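Local atomic coordinates of endo-beta-N-acetylglucosaminidase F1 (Bacteroides thetaiotaomicron VPI-5482, PDB entry 6TCV), a protein that hydrolyses high-mannose N-glycans, probably cutting between the two core N-acetylglucosamine units in the manner of family 18 glycoside hydrolases. Residues N183-F187 against Y411-F415; K193-D197 against R240-V244. The protein carries 2 engineered substitutions. All coordinates share one frame; numbering follows the deposited sequence.

Interaction 1: N183-F187 against Y411-F415; sequences NTLSF and YGSVF
The ring of Phe-187 fits a three-sided hollow made by Tyr-411, Val-414 and Phe-415, all carried by the short helix 411-416. The floor is Phe-415: its CZ lies over one face of Phe-187, toward the rim, and comes within 3.3 Å of Phe-187 CD2. These two rings are nearly parallel, with planes 12° apart, but slid so far that they barely overlap, like roof tiles lapped only at their margins. Val-414 closes the hollow at the edge of Phe-187, where its CG1 sits close to the ring plane and 3.6 Å from Phe-187 CE2. Tyr-411 makes the third wall. It stands obliquely to Phe-187, planes 74° apart, and brings CE1 to 3.9 Å from Phe-187 CZ. With CG set beside the backbone N and opposite the carbonyl carbon (chi1 -63°), Phe-187 carries its ring to the helix although its CB does not point straight at it.

Beyond Phe-187 the tyrosine reaches on to the 3-10 turn 183-186. Its OH donates to Ser-186 OG at 2.8 Å, and OG is also hydrogen-bonded to the carbonyl of Ile-435, so the buried hydroxyls form a short polar chain. Asn-183 CB packs 3.2 Å from Tyr-411 OH, while its amide oxygen takes the backbone N-H of Tyr-437. Ser-186 O lies at the edge of the Phe-415 ring, near its plane, 3.4 Å from Phe-415 CZ. Phe-187, Tyr-411 and Phe-415 thus form an aromatic cluster between the connections that follow strands 169-175 and 400-404. Those strands pair side by side where a (beta/alpha)8 barrel closes, the fold expected of a family 18 glycosidase.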
ATOM      1  N   ASN A 183       8.841  -4.083 -15.666  1.00 12.32           N
ATOM      2  CA  ASN A 183      10.239  -3.780 -15.334  1.00 13.02           C
ATOM      3  C   ASN A 183      10.536  -3.909 -13.849  1.00 12.47           C
ATOM      4  O   ASN A 183      11.712  -3.964 -13.487  1.00 13.10           O
ATOM      5  CB  ASN A 183      10.616  -2.414 -15.917  1.00 12.74           C
ATOM      6  CG  ASN A 183      10.865  -2.508 -17.364  1.00 12.53           C
ATOM      7  OD1 ASN A 183      11.744  -3.246 -17.832  1.00 12.98           O
ATOM      8  ND2 ASN A 183      10.082  -1.754 -18.132  1.00 13.69           N
ATOM      9  N   THR A 184       9.538  -4.037 -12.986  1.00 11.74           N
ATOM     10  CA  THR A 184       9.793  -4.443 -11.609  1.00 11.70           C
ATOM     11  C   THR A 184      10.689  -5.674 -11.568  1.00 12.66           C
ATOM     12  O   THR A 184      11.538  -5.822 -10.666  1.00 12.43           O
ATOM     13  CB  THR A 184       8.460  -4.765 -10.937  1.00 12.24           C
ATOM     14  OG1 THR A 184       7.612  -3.611 -10.917  1.00 12.72           O
ATOM     15  CG2 THR A 184       8.607  -5.222  -9.501  1.00 13.61           C
ATOM     16  N   LEU A 185      10.491  -6.602 -12.507  1.00 12.63           N
ATOM     17  CA  LEU A 185      11.197  -7.880 -12.521  1.00 12.53           C
ATOM     18  C   LEU A 185      12.654  -7.742 -12.918  1.00 13.11           C
ATOM     19  O   LEU A 185      13.401  -8.723 -12.777  1.00 14.78           O
ATOM     20  CB  LEU A 185      10.455  -8.884 -13.391  1.00 13.76           C
ATOM     21  CG  LEU A 185       9.037  -9.152 -12.951  1.00 13.54           C
ATOM     22  CD1 LEU A 185       8.402 -10.146 -13.936  1.00 17.58           C
ATOM     23  CD2 LEU A 185       8.898  -9.582 -11.492  1.00 17.48           C
ATOM     24  N   SER A 186      13.090  -6.560 -13.382  1.00 12.64           N
ATOM     25  CA  SER A 186      14.503  -6.309 -13.628  1.00 12.37           C
ATOM     26  C   SER A 186      15.325  -6.189 -12.359  1.00 12.96           C
ATOM     27  O   SER A 186      16.552  -6.141 -12.463  1.00 14.33           O
ATOM     28  CB  SER A 186      14.705  -5.015 -14.394  1.00 14.02           C
ATOM     29  OG  SER A 186      13.987  -4.979 -15.654  1.00 14.16           O
ATOM     30  N   PHE A 187      14.684  -6.037 -11.203  1.00 12.76           N
ATOM     31  CA  PHE A 187      15.332  -5.702  -9.946  1.00 13.06           C
ATOM     32  C   PHE A 187      15.286  -6.859  -8.945  1.00 12.92           C
ATOM     33  O   PHE A 187      14.275  -7.044  -8.245  1.00 13.31           O
ATOM     34  CB  PHE A 187      14.675  -4.485  -9.320  1.00 13.11           C
ATOM     35  CG  PHE A 187      14.774  -3.204 -10.127  1.00 12.84           C
ATOM     36  CD1 PHE A 187      13.854  -2.949 -11.130  1.00 12.99           C
ATOM     37  CD2 PHE A 187      15.759  -2.271  -9.867  1.00 13.03           C
ATOM     38  CE1 PHE A 187      13.926  -1.777 -11.868  1.00 14.16           C
ATOM     39  CE2 PHE A 187      15.851  -1.090 -10.560  1.00 14.73           C
ATOM     40  CZ  PHE A 187      14.916  -0.839 -11.592  1.00 14.03           C
ATOM     41  N   TYR A 411      19.001   2.412 -16.804  1.00 13.65           N
ATOM     42  CA  TYR A 411      19.317   1.402 -15.800  1.00 13.63           C
ATOM     43  C   TYR A 411      20.755   1.528 -15.306  1.00 15.03           C
ATOM     44  O   TYR A 411      21.014   1.186 -14.153  1.00 15.67           O
ATOM     45  CB  TYR A 411      19.078  -0.005 -16.345  1.00 14.54           C
ATOM     46  CG  TYR A 411      17.661  -0.569 -16.201  1.00 13.24           C
ATOM     47  CD1 TYR A 411      16.639   0.152 -15.619  1.00 13.39           C
ATOM     48  CD2 TYR A 411      17.390  -1.859 -16.605  1.00 13.39           C
ATOM     49  CE1 TYR A 411      15.354  -0.401 -15.437  1.00 14.05           C
ATOM     50  CE2 TYR A 411      16.118  -2.403 -16.439  1.00 12.68           C
ATOM     51  CZ  TYR A 411      15.119  -1.653 -15.900  1.00 12.81           C
ATOM     52  OH  TYR A 411      13.840  -2.184 -15.743  1.00 13.71           O
ATOM     53  N   GLY A 412      21.713   1.954 -16.110  1.00 14.66           N
ATOM     54  CA  GLY A 412      23.043   2.138 -15.576  1.00 15.09           C
ATOM     55  C   GLY A 412      23.057   3.081 -14.383  1.00 15.99           C
ATOM     56  O   GLY A 412      23.689   2.827 -13.350  1.00 16.66           O
ATOM     57  N   SER A 413      22.379   4.225 -14.527  1.00 15.40           N
ATOM     58  CA  SER A 413      22.250   5.175 -13.418  1.00 15.18           C
ATOM     59  C   SER A 413      21.475   4.580 -12.250  1.00 15.24           C
ATOM     60  O   SER A 413      21.915   4.677 -11.082  1.00 15.99           O
ATOM     61  CB  SER A 413      21.501   6.419 -13.944  1.00 16.28           C
ATOM     62  OG  SER A 413      21.322   7.349 -12.907  1.00 18.31           O
ATOM     63  N   VAL A 414      20.309   4.007 -12.532  1.00 14.07           N
ATOM     64  CA  VAL A 414      19.457   3.490 -11.460  1.00 14.51           C
ATOM     65  C   VAL A 414      20.220   2.456 -10.627  1.00 15.32           C
ATOM     66  O   VAL A 414      20.257   2.521  -9.393  1.00 15.32           O
ATOM     67  CB  VAL A 414      18.156   2.898 -12.034  1.00 14.00           C
ATOM     68  CG1 VAL A 414      17.315   2.227 -10.949  1.00 14.88           C
ATOM     69  CG2 VAL A 414      17.334   3.949 -12.752  1.00 14.78           C
ATOM     70  N   PHE A 415      20.829   1.468 -11.298  1.00 14.45           N
ATOM     71  CA  PHE A 415      21.483   0.408 -10.564  1.00 14.37           C
ATOM     72  C   PHE A 415      22.759   0.887  -9.890  1.00 16.02           C
ATOM     73  O   PHE A 415      23.137   0.360  -8.827  1.00 15.98           O
ATOM     74  CB  PHE A 415      21.743  -0.795 -11.471  1.00 14.51           C
ATOM     75  CG  PHE A 415      20.494  -1.645 -11.665  1.00 13.90           C
ATOM     76  CD1 PHE A 415      19.529  -1.332 -12.637  1.00 13.62           C
ATOM     77  CD2 PHE A 415      20.229  -2.733 -10.808  1.00 14.91           C
ATOM     78  CE1 PHE A 415      18.383  -2.050 -12.810  1.00 13.82           C
ATOM     79  CE2 PHE A 415      19.082  -3.485 -10.969  1.00 14.76           C
ATOM     80  CZ  PHE A 415      18.165  -3.157 -11.957  1.00 14.12           C
TER

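Interaction 2: K193-D197 against R240-V244; sequences KLLWD and RGVKV
Leu-194 and Val-242 meet at about a right angle, one methyl against another: Leu-194 CD1 lies 3.8 Å from Val-242 CG2. The same CD1 also rests 3.8 Å from Arg-240 CB, again with the side chains crossing squarely, so one leucine branch fills the notch between two residues of the opposite segment. Val-242 spreads its methyls to serve two neighbours. Its CG1, anti to the backbone N (chi1 177°), lies 3.7 Å from Trp-196 O; CG2 borders the same carbonyl and also meets the leucine. Replacing Val-242 with an alanine would probably leave Leu-194 CD1 without its methyl partner and open a gap beside the Trp-196 carbonyl. Gly-241, with positive phi, is the C-prime residue of a Schellman motif that ends helix 235-238, and the chain then turns directly into strand 243-249, a helix-to-strand passage of the barrel. There Lys-243 N donates to Asp-197 O at 2.9 Å in an almost perfectly straight bond (N-H...O 178°), at the start of the parallel pairing with strand 198-209 that Val-199 continues. The charged ends of these two residues part company: the Asp-197 carboxylate pairs with Lys-163, and Lys-243 NZ with Glu-38 of the N-terminal part of the chain.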
ATOM      1  N   LYS A 193      15.682 -12.646  -4.585  1.00 13.40           N
ATOM      2  CA  LYS A 193      14.510 -11.913  -4.113  1.00 13.27           C
ATOM      3  C   LYS A 193      14.254 -10.666  -4.935  1.00 12.67           C
ATOM      4  O   LYS A 193      15.182  -9.955  -5.308  1.00 13.70           O
ATOM      5  CB  LYS A 193      14.690 -11.528  -2.627  1.00 13.46           C
ATOM      6  CG  LYS A 193      14.603 -12.747  -1.710  1.00 15.05           C
ATOM      7  CD  LYS A 193      13.212 -13.318  -1.627  1.00 15.19           C
ATOM      8  CE  LYS A 193      13.121 -14.466  -0.631  1.00 15.70           C
ATOM      9  NZ  LYS A 193      11.744 -14.925  -0.513  1.00 18.02           N
ATOM     10  N   LEU A 194      12.993 -10.335  -5.140  1.00 12.20           N
ATOM     11  CA  LEU A 194      12.645  -9.075  -5.819  1.00 12.64           C
ATOM     12  C   LEU A 194      12.825  -7.918  -4.837  1.00 12.06           C
ATOM     13  O   LEU A 194      12.420  -7.983  -3.659  1.00 13.07           O
ATOM     14  CB  LEU A 194      11.180  -9.077  -6.261  1.00 12.95           C
ATOM     15  CG  LEU A 194      10.902 -10.045  -7.405  1.00 12.50           C
ATOM     16  CD1 LEU A 194       9.384 -10.220  -7.591  1.00 15.77           C
ATOM     17  CD2 LEU A 194      11.525  -9.594  -8.682  1.00 16.28           C
ATOM     18  N   LEU A 195      13.444  -6.849  -5.307  1.00 12.53           N
ATOM     19  CA  LEU A 195      13.733  -5.688  -4.469  1.00 11.63           C
ATOM     20  C   LEU A 195      12.485  -4.924  -4.078  1.00 11.94           C
ATOM     21  O   LEU A 195      12.389  -4.474  -2.924  1.00 12.90           O
ATOM     22  CB  LEU A 195      14.691  -4.751  -5.218  1.00 13.45           C
ATOM     23  CG  LEU A 195      15.142  -3.503  -4.493  1.00 12.22           C
ATOM     24  CD1 LEU A 195      15.920  -3.855  -3.259  1.00 15.36           C
ATOM     25  CD2 LEU A 195      15.947  -2.624  -5.423  1.00 13.67           C
ATOM     26  N   TRP A 196      11.560  -4.691  -5.009  1.00 11.42           N
ATOM     27  CA  TRP A 196      10.488  -3.703  -4.819  1.00 12.41           C
ATOM     28  C   TRP A 196       9.206  -4.380  -4.359  1.00 13.15           C
ATOM     29  O   TRP A 196       8.424  -4.922  -5.134  1.00 13.94           O
ATOM     30  CB  TRP A 196      10.244  -2.900  -6.088  1.00 12.45           C
ATOM     31  CG  TRP A 196      11.440  -2.149  -6.543  1.00 11.93           C
ATOM     32  CD1 TRP A 196      12.250  -2.475  -7.595  1.00 12.67           C
ATOM     33  CD2 TRP A 196      12.007  -0.957  -5.960  1.00 12.21           C
ATOM     34  NE1 TRP A 196      13.274  -1.553  -7.700  1.00 12.92           N
ATOM     35  CE2 TRP A 196      13.143  -0.611  -6.718  1.00 12.90           C
ATOM     36  CE3 TRP A 196      11.655  -0.123  -4.894  1.00 12.32           C
ATOM     37  CZ2 TRP A 196      13.916   0.484  -6.437  1.00 13.43           C
ATOM     38  CZ3 TRP A 196      12.417   0.989  -4.642  1.00 12.63           C
ATOM     39  CH2 TRP A 196      13.529   1.277  -5.395  1.00 12.99           C
ATOM     40  N   ASP A 197       8.953  -4.300  -3.053  1.00 11.88           N
ATOM     41  CA  ASP A 197       7.787  -4.923  -2.416  1.00 12.00           C
ATOM     42  C   ASP A 197       6.480  -4.318  -2.912  1.00 11.94           C
ATOM     43  O   ASP A 197       5.465  -5.013  -2.978  1.00 12.43           O
ATOM     44  CB  ASP A 197       7.855  -4.700  -0.892  1.00 12.36           C
ATOM     45  CG  ASP A 197       9.085  -5.301  -0.263  1.00 12.32           C
ATOM     46  OD1 ASP A 197      10.193  -4.791  -0.490  1.00 12.50           O
ATOM     47  OD2 ASP A 197       8.916  -6.302   0.496  1.00 14.24           O
ATOM     48  N   ARG A 240       4.007 -12.998  -7.880  1.00 14.76           N
ATOM     49  CA  ARG A 240       5.318 -13.097  -7.243  1.00 14.65           C
ATOM     50  C   ARG A 240       5.365 -12.321  -5.940  1.00 19.73           C
ATOM     51  O   ARG A 240       6.431 -12.215  -5.311  1.00 21.43           O
ATOM     52  CB  ARG A 240       6.429 -12.603  -8.170  1.00 16.82           C
ATOM     53  CG  ARG A 240       6.595 -13.486  -9.385  1.00 17.59           C
ATOM     54  CD  ARG A 240       7.622 -12.912 -10.347  1.00 20.40           C
ATOM     55  NE  ARG A 240       7.726 -13.772 -11.521  1.00 18.50           N
ATOM     56  CZ  ARG A 240       8.818 -14.393 -11.941  1.00 17.38           C
ATOM     57  NH1 ARG A 240       9.959 -14.284 -11.346  1.00 18.22           N
ATOM     58  NH2 ARG A 240       8.734 -15.101 -13.051  1.00 19.62           N
ATOM     59  N   GLY A 241       4.236 -11.805  -5.469  1.00 14.40           N
ATOM     60  CA  GLY A 241       4.183 -11.203  -4.157  1.00 13.71           C
ATOM     61  C   GLY A 241       4.337  -9.709  -4.149  1.00 13.53           C
ATOM     62  O   GLY A 241       4.332  -9.111  -3.065  1.00 16.10           O
ATOM     63  N   VAL A 242       4.500  -9.070  -5.302  1.00 12.21           N
ATOM     64  CA  VAL A 242       4.608  -7.609  -5.359  1.00 13.19           C
ATOM     65  C   VAL A 242       3.200  -7.023  -5.195  1.00 12.65           C
ATOM     66  O   VAL A 242       2.233  -7.515  -5.805  1.00 14.37           O
ATOM     67  CB  VAL A 242       5.193  -7.181  -6.715  1.00 13.40           C
ATOM     68  CG1 VAL A 242       5.254  -5.681  -6.866  1.00 14.37           C
ATOM     69  CG2 VAL A 242       6.579  -7.767  -6.919  1.00 14.73           C
ATOM     70  N   LYS A 243       3.088  -5.960  -4.406  0.52 12.12           N
ATOM     71  CA  LYS A 243       1.808  -5.272  -4.270  0.52 12.63           C
ATOM     72  C   LYS A 243       1.739  -4.142  -5.284  0.52 13.07           C
ATOM     73  O   LYS A 243       2.610  -3.253  -5.287  0.52 13.08           O
ATOM     74  CB  LYS A 243       1.652  -4.712  -2.862  0.52 14.79           C
ATOM     75  CG  LYS A 243       1.599  -5.778  -1.789  0.52 15.45           C
ATOM     76  CD  LYS A 243       1.395  -5.158  -0.421  0.52 17.53           C
ATOM     77  CE  LYS A 243       1.037  -6.217   0.614  0.52 21.69           C
ATOM     78  NZ  LYS A 243       2.099  -7.217   0.740  0.52 27.39           N
ATOM     79  N   VAL A 244       0.679  -4.158  -6.112  1.00 11.39           N
ATOM     80  CA  VAL A 244       0.501  -3.211  -7.205  1.00 11.58           C
ATOM     81  C   VAL A 244      -0.573  -2.218  -6.795  1.00 11.15           C
ATOM     82  O   VAL A 244      -1.733  -2.604  -6.594  1.00 12.11           O
ATOM     83  CB  VAL A 244       0.150  -3.902  -8.519  1.00 11.76           C
ATOM     84  CG1 VAL A 244      -0.111  -2.856  -9.606  1.00 13.54           C
ATOM     85  CG2 VAL A 244       1.250  -4.855  -8.940  1.00 12.97           C
TER

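Interaction 2 is nested within the chain loop that interaction 1 closes, and the two centres are 14 Å apart. They share one long connection between strands 169-175 and 198-209, whose middle, at Phe-187, folds back against its later part at Leu-195: Phe-187 O and Leu-195 N, 3.1 Å apart, probably form a hydrogen bond. Phe-187 and Trp-196 meet edge-to-face, with Phe-187 CG 3.3 Å from Trp-196 NE1, so the aromatic cluster of interaction 1 runs on into interaction 2. Leu-185 CD2 packs 3.7 Å from Arg-240 CD. Neither contact touches the bound glycan: the Val-414 side chain is about 11 Å from a mannose, and that of Trp-196 about 13 Å from an N-acetylglucosamine.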